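Local coordinates for protein L-ribulose 3-epimerase (Mesorhizobium loti, PDB 3VYL) that epimerises ketoses at C3, converting L-ribulose most efficiently and other ketoses less so, in a manganese-binding TIM barrel, at residues A[196-199]-A[200-204]; A[168-172]-A[173-177]. All blocks are in the same frame, centred on the assembly; numbering follows the deposited sequence.

In the fold
Both contacts illustrate how a TIM barrel turns from an outer helix back into its parallel sheet. From the N terminus, contact 2 comes first: residues 168-177 close the loop between helix 160-170 and strand 175-180, completing a beta-alpha-beta unit that began with strand 143-147. Contact 1 follows in series, neither nested in contact 2 nor crossing it, and its residues 196-204 return the chain from helix 191-197 to strand 202-207. The two centres lie about 12 Å apart. Their strands are neighbours in the barrel, where Leu177 of contact 2 probably exchanges backbone hydrogen bonds with Lys201 and Gly203 of contact 1.

Contact 1. Residues A[196-199]-A[200-204]; sequences RHAA and GKIGY
Ala198 and Lys201 are the ends of a type II beta turn that carries the chain of this TIM barrel from helix 191-197 into strand 202-207. Its polar closure is a single backbone hydrogen bond, from Lys201 N to Ala198 O, 2.9 Å long. The bond is somewhat bent, with 141° at the hydrogen, and the donor nitrogen is tilted 19° from the carbonyl plane. Ala198 is the first residue to leave the helical conformation, and a weak bond from Ala199 N to Arg196 O, three residues back, lies at the helix end. Gly200 takes the third position of the turn with a positive phi, as a type II turn requires.

The apolar part lies next to this bond. Ile202 CG1 sits beside its own backbone N (chi1 -51°), and from there the ethyl branch reaches back alongside Ala198, its CG1 3.8 Å from Ala198 CB. Ile202 also packs on Ile232 and Tyr234, in loops, while Ala198 touches Leu177 of the neighbouring strand. The Lys201 chain, bent at chi2 and chi4, leads its amino end away from the turn, and its side chain lies on Leu164 and Ile167 of helix 160-170. Ile202 CG1 also lies beside the carbonyl that receives the turn bond, 3.4 Å from Ala198 O.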
loop_
_atom_site.group_PDB
_atom_site.type_symbol
_atom_site.label_atom_id
_atom_site.label_comp_id
_atom_site.label_asym_id
_atom_site.label_seq_id
_atom_site.Cartn_x
_atom_site.Cartn_y
_atom_site.Cartn_z
ATOM N N ARG A 196 -12.057 10.508 -7.126
ATOM C CA ARG A 196 -13.440 10.457 -6.621
ATOM C C ARG A 196 -14.056 11.843 -6.528
ATOM O O ARG A 196 -15.241 12.037 -6.826
ATOM C CB ARG A 196 -13.500 9.791 -5.250
ATOM C CG ARG A 196 -13.344 8.290 -5.298
ATOM C CD ARG A 196 -13.303 7.727 -3.895
ATOM N NE ARG A 196 -13.193 6.272 -3.912
ATOM C CZ ARG A 196 -14.228 5.438 -3.928
ATOM N NH1 ARG A 196 -15.458 5.912 -3.933
ATOM N NH2 ARG A 196 -14.021 4.129 -3.952
ATOM N N HIS A 197 -13.237 12.803 -6.120
ATOM C CA HIS A 197 -13.676 14.174 -5.973
ATOM C C HIS A 197 -14.011 14.814 -7.292
ATOM O O HIS A 197 -14.799 15.748 -7.339
ATOM C CB HIS A 197 -12.593 14.959 -5.253
ATOM C CG HIS A 197 -13.002 16.352 -4.868
ATOM N ND1 HIS A 197 -13.997 16.597 -3.995
ATOM C CD2 HIS A 197 -12.496 17.594 -5.256
ATOM C CE1 HIS A 197 -14.136 17.932 -3.837
ATOM N NE2 HIS A 197 -13.217 18.540 -4.614
ATOM N N ALA A 198 -13.425 14.303 -8.377
ATOM C CA ALA A 198 -13.546 14.897 -9.719
ATOM C C ALA A 198 -14.587 14.214 -10.621
ATOM O O ALA A 198 -14.682 14.530 -11.810
ATOM C CB ALA A 198 -12.184 14.901 -10.400
ATOM N N ALA A 199 -15.357 13.284 -10.054
ATOM C CA ALA A 199 -16.364 12.505 -10.785
ATOM C C ALA A 199 -17.231 13.345 -11.717
ATOM O O ALA A 199 -17.737 14.408 -11.328
ATOM C CB ALA A 199 -17.241 11.745 -9.811
ATOM N N GLY A 200 -17.381 12.866 -12.950
ATOM C CA GLY A 200 -18.168 13.552 -13.976
ATOM C C GLY A 200 -17.595 14.877 -14.461
ATOM O O GLY A 200 -18.288 15.679 -15.091
ATOM N N LYS A 201 -16.333 15.124 -14.152
ATOM C CA LYS A 201 -15.643 16.271 -14.710
ATOM C C LYS A 201 -14.304 15.843 -15.313
ATOM O O LYS A 201 -13.492 16.677 -15.689
ATOM C CB LYS A 201 -15.482 17.379 -13.657
ATOM C CG LYS A 201 -16.642 18.375 -13.583
ATOM C CD LYS A 201 -16.720 19.242 -14.841
ATOM C CE LYS A 201 -17.395 20.585 -14.597
ATOM N NZ LYS A 201 -18.869 20.565 -14.798
ATOM N N ILE A 202 -14.093 14.531 -15.412
ATOM C CA ILE A 202 -12.871 13.994 -15.986
ATOM C C ILE A 202 -13.063 13.643 -17.455
ATOM O O ILE A 202 -13.825 12.736 -17.788
ATOM C CB ILE A 202 -12.360 12.738 -15.243
ATOM C CG1 ILE A 202 -12.276 12.983 -13.735
ATOM C CG2 ILE A 202 -10.995 12.338 -15.785
ATOM C CD1 ILE A 202 -12.091 11.721 -12.913
ATOM N N GLY A 203 -12.329 14.336 -18.319
ATOM C CA GLY A 203 -12.397 14.107 -19.756
ATOM C C GLY A 203 -11.325 13.205 -20.333
ATOM O O GLY A 203 -11.507 12.621 -21.406
ATOM N N TYR A 204 -10.202 13.076 -19.633
ATOM C CA TYR A 204 -9.083 12.291 -20.157
ATOM C C TYR A 204 -8.102 11.929 -19.038
ATOM O O TYR A 204 -7.964 12.672 -18.054
ATOM C CB TYR A 204 -8.395 13.098 -21.266
ATOM C CG TYR A 204 -7.486 12.344 -22.212
ATOM C CD1 TYR A 204 -6.220 12.843 -22.512
ATOM C CD2 TYR A 204 -7.895 11.154 -22.829
ATOM C CE1 TYR A 204 -5.375 12.184 -23.389
ATOM C CE2 TYR A 204 -7.053 10.481 -23.700
ATOM C CZ TYR A 204 -5.792 11.005 -23.981
ATOM O OH TYR A 204 -4.929 10.351 -24.841
#

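Contact 2. Residues A[168-172]-A[173-177]; sequences EDTGS and DNIFL
Thr170 and Ile175 reach toward each other tip to tip across the turn that leads from helix 160-170 into strand 175-180, the returning limb of a beta-alpha-beta unit of the TIM barrel. The tightly packed part lies on this inner side. Ile175 CD1 is the shared point of contact: it stands 3.8 Å from Thr170 OG1 and also 3.8 Å from Ser172 CB, so one methyl meets both residues, which lie to the same side of it. Ile167 and Ala134 add to the surroundings of Ile175, joining it to helices 160-170 and 120-139.

Ser172 supplies the polar grip, in an ST turn. Its OG is anti to the backbone N (chi1 174°), which carries it forward along the chain to accept a nearly straight hydrogen bond from Asn174 N, 2.8 Å long with 171° at the hydrogen. Behind it, Ser172 N makes a weak bond to Thr170 OG1, whose stronger partner is Ile167 O. Asn174 turns its amide the other way, where ND2 is bonded to Val142 O and Ala134 O.

The outer side is looser. Gly171, the first residue to leave helical phi/psi, has positive phi and is exposed, as is Asp173, which points away from 168-172 and forms a salt bridge through OD2 with Lys138. With its side-chain oxygen bonded to a backbone N-H two residues ahead, Ser172 satisfies a donor of the turn locally, probably limiting the freedom of the bend that leads into strand 175-180.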
loop_
_atom_site.group_PDB
_atom_site.type_symbol
_atom_site.label_atom_id
_atom_site.label_comp_id
_atom_site.label_asym_id
_atom_site.label_seq_id
_atom_site.Cartn_x
_atom_site.Cartn_y
_atom_site.Cartn_z
ATOM N N GLU A 168 -15.418 25.712 -12.926
ATOM C CA GLU A 168 -16.550 26.419 -12.348
ATOM C C GLU A 168 -16.545 27.877 -12.800
ATOM O O GLU A 168 -17.559 28.381 -13.269
ATOM C CB GLU A 168 -16.460 26.338 -10.826
ATOM C CG GLU A 168 -17.774 26.209 -10.084
ATOM C CD GLU A 168 -17.562 25.819 -8.626
ATOM O OE1 GLU A 168 -18.249 26.392 -7.743
ATOM O OE2 GLU A 168 -16.700 24.945 -8.359
ATOM N N ASP A 169 -15.389 28.534 -12.682
ATOM C CA ASP A 169 -15.223 29.944 -13.057
ATOM C C ASP A 169 -15.364 30.236 -14.553
ATOM O O ASP A 169 -15.702 31.362 -14.927
ATOM C CB ASP A 169 -13.882 30.482 -12.549
ATOM C CG ASP A 169 -13.822 30.564 -11.038
ATOM O OD1 ASP A 169 -14.840 30.259 -10.383
ATOM O OD2 ASP A 169 -12.759 30.932 -10.498
ATOM N N THR A 170 -15.106 29.239 -15.402
ATOM C CA THR A 170 -15.199 29.437 -16.856
ATOM C C THR A 170 -16.651 29.450 -17.335
ATOM O O THR A 170 -16.950 29.937 -18.429
ATOM C CB THR A 170 -14.418 28.374 -17.662
ATOM O OG1 THR A 170 -15.019 27.083 -17.487
ATOM C CG2 THR A 170 -12.952 28.342 -17.243
ATOM N N GLY A 171 -17.538 28.900 -16.509
ATOM C CA GLY A 171 -18.950 28.812 -16.823
ATOM C C GLY A 171 -19.238 27.893 -17.989
ATOM O O GLY A 171 -20.390 27.747 -18.396
ATOM N N SER A 172 -18.201 27.263 -18.527
ATOM C CA SER A 172 -18.382 26.401 -19.681
ATOM C C SER A 172 -18.832 24.982 -19.341
ATOM O O SER A 172 -18.643 24.497 -18.223
ATOM C CB SER A 172 -17.113 26.346 -20.521
ATOM O OG SER A 172 -17.268 25.393 -21.563
ATOM N N ASP A 173 -19.429 24.331 -20.334
ATOM C CA ASP A 173 -19.746 22.914 -20.277
ATOM C C ASP A 173 -19.023 22.133 -21.388
ATOM O O ASP A 173 -19.445 21.034 -21.762
ATOM C CB ASP A 173 -21.261 22.696 -20.355
ATOM C CG ASP A 173 -21.892 23.339 -21.590
ATOM O OD1 ASP A 173 -22.903 24.061 -21.418
ATOM O OD2 ASP A 173 -21.390 23.128 -22.723
ATOM N N ASN A 174 -17.951 22.716 -21.927
ATOM C CA ASN A 174 -17.074 21.987 -22.840
ATOM C C ASN A 174 -15.625 21.957 -22.334
ATOM O O ASN A 174 -14.687 21.621 -23.064
ATOM C CB ASN A 174 -17.171 22.526 -24.269
ATOM C CG ASN A 174 -16.690 21.518 -25.299
ATOM O OD1 ASN A 174 -16.843 20.309 -25.113
ATOM N ND2 ASN A 174 -16.086 22.006 -26.379
ATOM N N ILE A 175 -15.453 22.311 -21.069
ATOM C CA ILE A 175 -14.150 22.216 -20.434
ATOM C C ILE A 175 -14.161 21.148 -19.335
ATOM O O ILE A 175 -14.877 21.261 -18.336
ATOM C CB ILE A 175 -13.659 23.585 -19.915
ATOM C CG1 ILE A 175 -13.476 24.556 -21.084
ATOM C CG2 ILE A 175 -12.346 23.427 -19.159
ATOM C CD1 ILE A 175 -13.290 25.998 -20.671
ATOM N N PHE A 176 -13.367 20.104 -19.549
ATOM C CA PHE A 176 -13.231 19.014 -18.590
ATOM C C PHE A 176 -11.810 18.918 -18.022
ATOM O O PHE A 176 -10.942 19.730 -18.356
ATOM C CB PHE A 176 -13.656 17.693 -19.235
ATOM C CG PHE A 176 -15.065 17.700 -19.748
ATOM C CD1 PHE A 176 -16.147 17.657 -18.865
ATOM C CD2 PHE A 176 -15.322 17.756 -21.119
ATOM C CE1 PHE A 176 -17.449 17.667 -19.339
ATOM C CE2 PHE A 176 -16.628 17.768 -21.595
ATOM C CZ PHE A 176 -17.689 17.724 -20.705
ATOM N N LEU A 177 -11.591 17.934 -17.153
ATOM C CA LEU A 177 -10.282 17.701 -16.545
ATOM C C LEU A 177 -9.488 16.618 -17.250
ATOM O O LEU A 177 -10.032 15.584 -17.667
ATOM C CB LEU A 177 -10.398 17.339 -15.065
ATOM C CG LEU A 177 -10.850 18.405 -14.079
ATOM C CD1 LEU A 177 -11.009 17.746 -12.719
ATOM C CD2 LEU A 177 -9.871 19.571 -14.026
#